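Local coordinates for protein response regulator ChrA (Corynebacterium diphtheriae, PDB 4YN8) that probably binds DNA and regulates transcription as the response regulator of a haem-sensing two-component system, at residues Asn44-Gln56 against Pro75-Ala87. The protein carries 1 engineered substitution. Residues are numbered along the deposited sequence; the frame is centred on the assembly and turned at random. Where two conformers were deposited one is given.
Sequences NTKGIDVVVTDIQ and PPVLILTTYDTEA. With MG (magnesium ion), chain F; SO4 (sulfate ion), chain B.
Val51 and Thr53 of strand 50-53 lie beside Val77 and Ile79 of strand 77-81, as parallel neighbours. Four backbone hydrogen bonds join the strands: Val51 N to Pro76 O, Leu78 N to Val51 O, Thr53 N to Leu78 O and Leu80 N to Thr53 O. The short strand axes differ by 15°. On one face, Thr53 puts its methyl CG2 against Val77 CG1 at 3.7 Å and runs side by side with Ile79. Thr53 OG1 lies anti to its own backbone N (chi1 -172°), where it donates to Asp54 O on a lone pair in the carbonyl plane. Helix 62-72 covers Val77 and Ile79 here. On the other face, Val52 CG1 presses on the CD1 branch of Leu80 at 3.4 Å, tighter than usual for carbons. At the N-terminal end, the Pro75 ring meets Thr45 through CD, 3.6 Å from Thr45 CB, and Val51 CG2 through CG.

Beyond the strands, Ile55 crosses Ile79 at about a right angle, with CG1 on Ile79 CG2, while Ile55 CG2 meets Ala87 CB. A sulfate, probably from the crystallisation liquor, bridges the C-terminal ends of the two segments. Sulfate O4 accepts hydrogen bonds from Ile55 N and from Thr81 OG1, the latter at 2.7 Å, and sulfate O3 accepts one from Gln56 N at 3.1 Å. Lys103 also binds the sulfate and donates to Asp54 OD1. Asp54 OD1 binds magnesium at 2.3 Å, in a site completed by Asp12, His14 and waters. Thr85 OG1 accepts from Ala87 N in an ST turn. The two strands and helix 62-72 form a right-handed beta-alpha-beta unit of the CheY-like receiver fold. The sulfate lies where a phosphoryl group would be expected, as in related receivers, consistent with Asp54 being the phosphorylation site.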
loop_
_atom_site.group_PDB
_atom_site.type_symbol
_atom_site.label_atom_id
_atom_site.label_comp_id
_atom_site.label_asym_id
_atom_site.label_seq_id
_atom_site.Cartn_x
_atom_site.Cartn_y
_atom_site.Cartn_z
ATOM N N ASN A 44 -3.554 23.444 -8.759
ATOM C CA ASN A 44 -3.184 24.785 -8.307
ATOM C C ASN A 44 -3.514 24.899 -6.832
ATOM O O ASN A 44 -4.659 24.779 -6.470
ATOM C CB ASN A 44 -3.957 25.829 -9.101
ATOM C CG ASN A 44 -3.518 27.207 -8.785
ATOM O OD1 ASN A 44 -3.352 27.522 -7.637
ATOM N ND2 ASN A 44 -3.357 28.074 -9.806
ATOM N N THR A 45 -2.492 25.058 -5.979
ATOM C CA THR A 45 -2.709 25.063 -4.528
ATOM C C THR A 45 -2.740 26.470 -3.941
ATOM O O THR A 45 -2.691 26.673 -2.724
ATOM C CB THR A 45 -1.590 24.257 -3.792
ATOM O OG1 THR A 45 -0.338 24.847 -4.073
ATOM C CG2 THR A 45 -1.584 22.819 -4.296
ATOM N N LYS A 46 -2.866 27.483 -4.789
ATOM C CA LYS A 46 -2.920 28.840 -4.234
ATOM C C LYS A 46 -4.203 29.012 -3.464
ATOM O O LYS A 46 -5.305 28.725 -3.961
ATOM C CB LYS A 46 -2.857 29.877 -5.360
ATOM C CG LYS A 46 -3.035 31.302 -4.894
ATOM C CD LYS A 46 -2.761 32.224 -6.075
ATOM C CE LYS A 46 -2.696 33.672 -5.652
ATOM N NZ LYS A 46 -1.959 34.440 -6.688
ATOM N N GLY A 47 -4.087 29.465 -2.235
ATOM C CA GLY A 47 -5.257 29.604 -1.386
ATOM C C GLY A 47 -5.730 28.320 -0.686
ATOM O O GLY A 47 -6.795 28.306 -0.088
ATOM N N ILE A 48 -4.959 27.248 -0.823
ATOM C CA ILE A 48 -5.305 25.946 -0.213
ATOM C C ILE A 48 -4.476 25.713 1.008
ATOM O O ILE A 48 -3.244 25.689 0.922
ATOM C CB ILE A 48 -5.045 24.806 -1.178
ATOM C CG1 ILE A 48 -5.788 25.011 -2.509
ATOM C CG2 ILE A 48 -5.350 23.428 -0.538
ATOM C CD1 ILE A 48 -7.270 25.190 -2.438
ATOM N N ASP A 49 -5.142 25.555 2.146
ATOM C CA ASP A 49 -4.440 25.337 3.434
ATOM C C ASP A 49 -4.082 23.851 3.671
ATOM O O ASP A 49 -3.019 23.549 4.204
ATOM C CB ASP A 49 -5.327 25.801 4.560
ATOM C CG ASP A 49 -5.504 27.316 4.618
ATOM O OD1 ASP A 49 -4.505 28.026 4.356
ATOM O OD2 ASP A 49 -6.631 27.777 4.920
ATOM N N VAL A 50 -4.977 22.962 3.247
ATOM C CA VAL A 50 -4.822 21.516 3.446
ATOM C C VAL A 50 -5.361 20.811 2.195
ATOM O O VAL A 50 -6.443 21.156 1.728
ATOM C CB VAL A 50 -5.630 21.060 4.687
ATOM C CG1 VAL A 50 -5.557 19.566 4.800
ATOM C CG2 VAL A 50 -5.088 21.702 6.006
ATOM N N VAL A 51 -4.626 19.840 1.700
ATOM C CA VAL A 51 -5.130 18.944 0.698
ATOM C C VAL A 51 -5.571 17.638 1.349
ATOM O O VAL A 51 -4.765 17.006 2.088
ATOM C CB VAL A 51 -4.075 18.644 -0.393
ATOM C CG1 VAL A 51 -4.547 17.559 -1.327
ATOM C CG2 VAL A 51 -3.709 19.891 -1.176
ATOM N N VAL A 52 -6.811 17.265 1.099
ATOM C CA VAL A 52 -7.358 16.012 1.614
ATOM C C VAL A 52 -7.552 15.113 0.406
ATOM O O VAL A 52 -8.333 15.428 -0.491
ATOM C CB VAL A 52 -8.673 16.245 2.371
ATOM C CG1 VAL A 52 -9.297 14.930 2.825
ATOM C CG2 VAL A 52 -8.448 17.188 3.553
ATOM N N THR A 53 -6.847 13.975 0.374
ATOM C CA THR A 53 -6.837 13.143 -0.835
ATOM C C THR A 53 -6.973 11.651 -0.525
ATOM O O THR A 53 -6.577 11.241 0.517
ATOM C CB THR A 53 -5.541 13.351 -1.672
ATOM O OG1 THR A 53 -5.659 12.653 -2.955
ATOM C CG2 THR A 53 -4.313 12.867 -1.005
ATOM N N ASP A 54 -7.680 10.993 -1.455
ATOM C CA ASP A 54 -7.735 9.561 -1.768
ATOM C C ASP A 54 -6.388 9.000 -2.208
ATOM O O ASP A 54 -5.516 9.762 -2.648
ATOM C CB ASP A 54 -8.652 9.575 -3.086
ATOM C CG ASP A 54 -9.347 8.356 -3.345
ATOM O OD1 ASP A 54 -10.298 7.971 -2.579
ATOM O OD2 ASP A 54 -9.042 7.785 -4.403
ATOM N N ILE A 55 -6.216 7.661 -2.207
ATOM C CA ILE A 55 -5.051 7.056 -2.817
ATOM C C ILE A 55 -5.300 6.680 -4.295
ATOM O O ILE A 55 -4.597 7.165 -5.192
ATOM C CB ILE A 55 -4.584 5.787 -2.053
ATOM C CG1 ILE A 55 -4.381 6.077 -0.582
ATOM C CG2 ILE A 55 -3.398 5.169 -2.752
ATOM C CD1 ILE A 55 -4.101 4.827 0.234
ATOM N N GLN A 56 -6.318 5.863 -4.551
ATOM C CA GLN A 56 -6.591 5.251 -5.864
ATOM C C GLN A 56 -7.220 6.191 -6.852
ATOM O O GLN A 56 -8.394 6.368 -6.799
ATOM C CB GLN A 56 -7.621 4.125 -5.664
ATOM C CG GLN A 56 -7.191 3.086 -4.679
ATOM C CD GLN A 56 -8.104 1.881 -4.710
ATOM O OE1 GLN A 56 -8.985 1.697 -3.837
ATOM N NE2 GLN A 56 -7.926 1.078 -5.743
ATOM N N PRO A 75 1.065 22.652 0.159
ATOM C CA PRO A 75 0.380 22.519 1.444
ATOM C C PRO A 75 0.484 21.107 1.981
ATOM O O PRO A 75 0.810 20.210 1.234
ATOM C CB PRO A 75 -1.072 22.858 1.138
ATOM C CG PRO A 75 -1.208 22.752 -0.327
ATOM C CD PRO A 75 0.152 22.898 -0.975
ATOM N N PRO A 76 0.276 20.945 3.280
ATOM C CA PRO A 76 0.310 19.622 3.884
ATOM C C PRO A 76 -0.892 18.815 3.435
ATOM O O PRO A 76 -1.926 19.368 3.067
ATOM C CB PRO A 76 0.231 19.929 5.377
ATOM C CG PRO A 76 -0.521 21.174 5.491
ATOM C CD PRO A 76 -0.056 21.978 4.277
ATOM N N VAL A 77 -0.724 17.492 3.453
ATOM C CA VAL A 77 -1.674 16.530 2.890
ATOM C C VAL A 77 -2.190 15.579 3.973
ATOM O O VAL A 77 -1.401 15.090 4.803
ATOM C CB VAL A 77 -1.008 15.691 1.818
ATOM C CG1 VAL A 77 -1.915 14.582 1.269
ATOM C CG2 VAL A 77 -0.480 16.618 0.730
ATOM N N LEU A 78 -3.506 15.396 3.993
ATOM C CA LEU A 78 -4.142 14.356 4.770
ATOM C C LEU A 78 -4.615 13.295 3.787
ATOM O O LEU A 78 -5.455 13.580 2.914
ATOM C CB LEU A 78 -5.322 14.932 5.590
ATOM C CG LEU A 78 -6.285 13.933 6.215
ATOM C CD1 LEU A 78 -5.460 13.129 7.240
ATOM C CD2 LEU A 78 -7.415 14.717 6.866
ATOM N N ILE A 79 -4.094 12.055 3.909
ATOM C CA ILE A 79 -4.518 10.946 3.073
ATOM C C ILE A 79 -5.619 10.180 3.777
ATOM O O ILE A 79 -5.486 9.824 4.967
ATOM C CB ILE A 79 -3.347 9.982 2.776
ATOM C CG1 ILE A 79 -2.366 10.662 1.853
ATOM C CG2 ILE A 79 -3.834 8.669 2.191
ATOM C CD1 ILE A 79 -1.085 9.841 1.607
ATOM N N LEU A 80 -6.689 9.963 3.026
ATOM C CA LEU A 80 -7.848 9.160 3.470
ATOM C C LEU A 80 -7.899 7.856 2.735
ATOM O O LEU A 80 -7.705 7.780 1.514
ATOM C CB LEU A 80 -9.138 9.888 3.280
ATOM C CG LEU A 80 -9.293 11.261 3.936
ATOM C CD1 LEU A 80 -10.661 11.887 3.672
ATOM C CD2 LEU A 80 -9.003 11.267 5.407
ATOM N N THR A 81 -8.174 6.793 3.472
ATOM C CA THR A 81 -8.329 5.512 2.809
ATOM C C THR A 81 -9.353 4.674 3.546
ATOM O O THR A 81 -10.068 5.184 4.395
ATOM C CB THR A 81 -6.965 4.854 2.630
ATOM O OG1 THR A 81 -7.020 3.792 1.656
ATOM C CG2 THR A 81 -6.371 4.387 3.945
ATOM N N THR A 82 -9.483 3.409 3.139
ATOM C CA THR A 82 -10.369 2.458 3.829
ATOM C C THR A 82 -9.528 1.281 4.374
ATOM O O THR A 82 -8.470 0.930 3.864
ATOM C CB THR A 82 -11.494 1.926 2.915
ATOM O OG1 THR A 82 -10.970 1.171 1.830
ATOM C CG2 THR A 82 -12.282 3.075 2.304
ATOM N N TYR A 83 -10.030 0.679 5.408
ATOM C CA TYR A 83 -9.248 -0.360 6.101
ATOM C C TYR A 83 -8.971 -1.562 5.213
ATOM O O TYR A 83 -7.971 -2.259 5.415
ATOM C CB TYR A 83 -9.946 -0.753 7.400
ATOM C CG TYR A 83 -11.121 -1.681 7.229
ATOM C CD1 TYR A 83 -12.400 -1.186 6.985
ATOM C CD2 TYR A 83 -10.942 -3.069 7.281
ATOM C CE1 TYR A 83 -13.472 -2.038 6.824
ATOM C CE2 TYR A 83 -12.032 -3.926 7.128
ATOM C CZ TYR A 83 -13.286 -3.404 6.877
ATOM O OH TYR A 83 -14.385 -4.265 6.740
ATOM N N ASP A 84 -9.844 -1.779 4.238
ATOM C CA ASP A 84 -9.762 -2.901 3.324
ATOM C C ASP A 84 -9.436 -2.479 1.927
ATOM O O ASP A 84 -9.748 -3.159 0.931
ATOM C CB ASP A 84 -11.059 -3.728 3.324
ATOM C CG ASP A 84 -12.295 -2.924 2.895
ATOM O OD1 ASP A 84 -12.252 -1.635 2.804
ATOM O OD2 ASP A 84 -13.316 -3.618 2.698
ATOM N N THR A 85 -8.722 -1.343 1.790
ATOM C CA THR A 85 -8.475 -0.825 0.490
ATOM C C THR A 85 -7.637 -1.781 -0.363
ATOM O O THR A 85 -6.774 -2.517 0.151
ATOM C CB THR A 85 -7.706 0.547 0.533
ATOM O OG1 THR A 85 -7.613 1.077 -0.810
ATOM C CG2 THR A 85 -6.371 0.394 1.253
ATOM N N GLU A 86 -7.904 -1.779 -1.638
ATOM C CA GLU A 86 -7.059 -2.497 -2.565
ATOM C C GLU A 86 -5.867 -1.663 -3.053
ATOM O O GLU A 86 -4.973 -2.209 -3.695
ATOM C CB GLU A 86 -7.853 -2.974 -3.751
ATOM C CG GLU A 86 -8.718 -4.157 -3.327
ATOM C CD GLU A 86 -9.540 -4.744 -4.453
ATOM O OE1 GLU A 86 -9.737 -4.103 -5.512
ATOM O OE2 GLU A 86 -10.016 -5.867 -4.249
ATOM N N ALA A 87 -5.818 -0.389 -2.693
ATOM C CA ALA A 87 -4.695 0.471 -3.046
ATOM C C ALA A 87 -3.393 0.065 -2.348
ATOM O O ALA A 87 -3.405 -0.716 -1.401
ATOM C CB ALA A 87 -5.001 1.887 -2.676
HETATM MG MG MG F . -11.795 7.349 -4.191
HETATM S S SO4 B . -8.571 4.601 -1.341
HETATM O O1 SO4 B . -9.818 4.482 -0.563
HETATM O O2 SO4 B . -8.074 3.259 -1.650
HETATM O O3 SO4 B . -8.647 5.320 -2.637
HETATM O O4 SO4 B . -7.511 5.340 -0.518
HETATM O O HOH W 1 -10.987 5.560 -3.828
HETATM O O HOH W 2 -10.365 -0.545 -2.518
HETATM O O HOH W 3 -10.220 8.188 -5.469
HETATM O O HOH W 4 -13.439 7.359 -2.954
#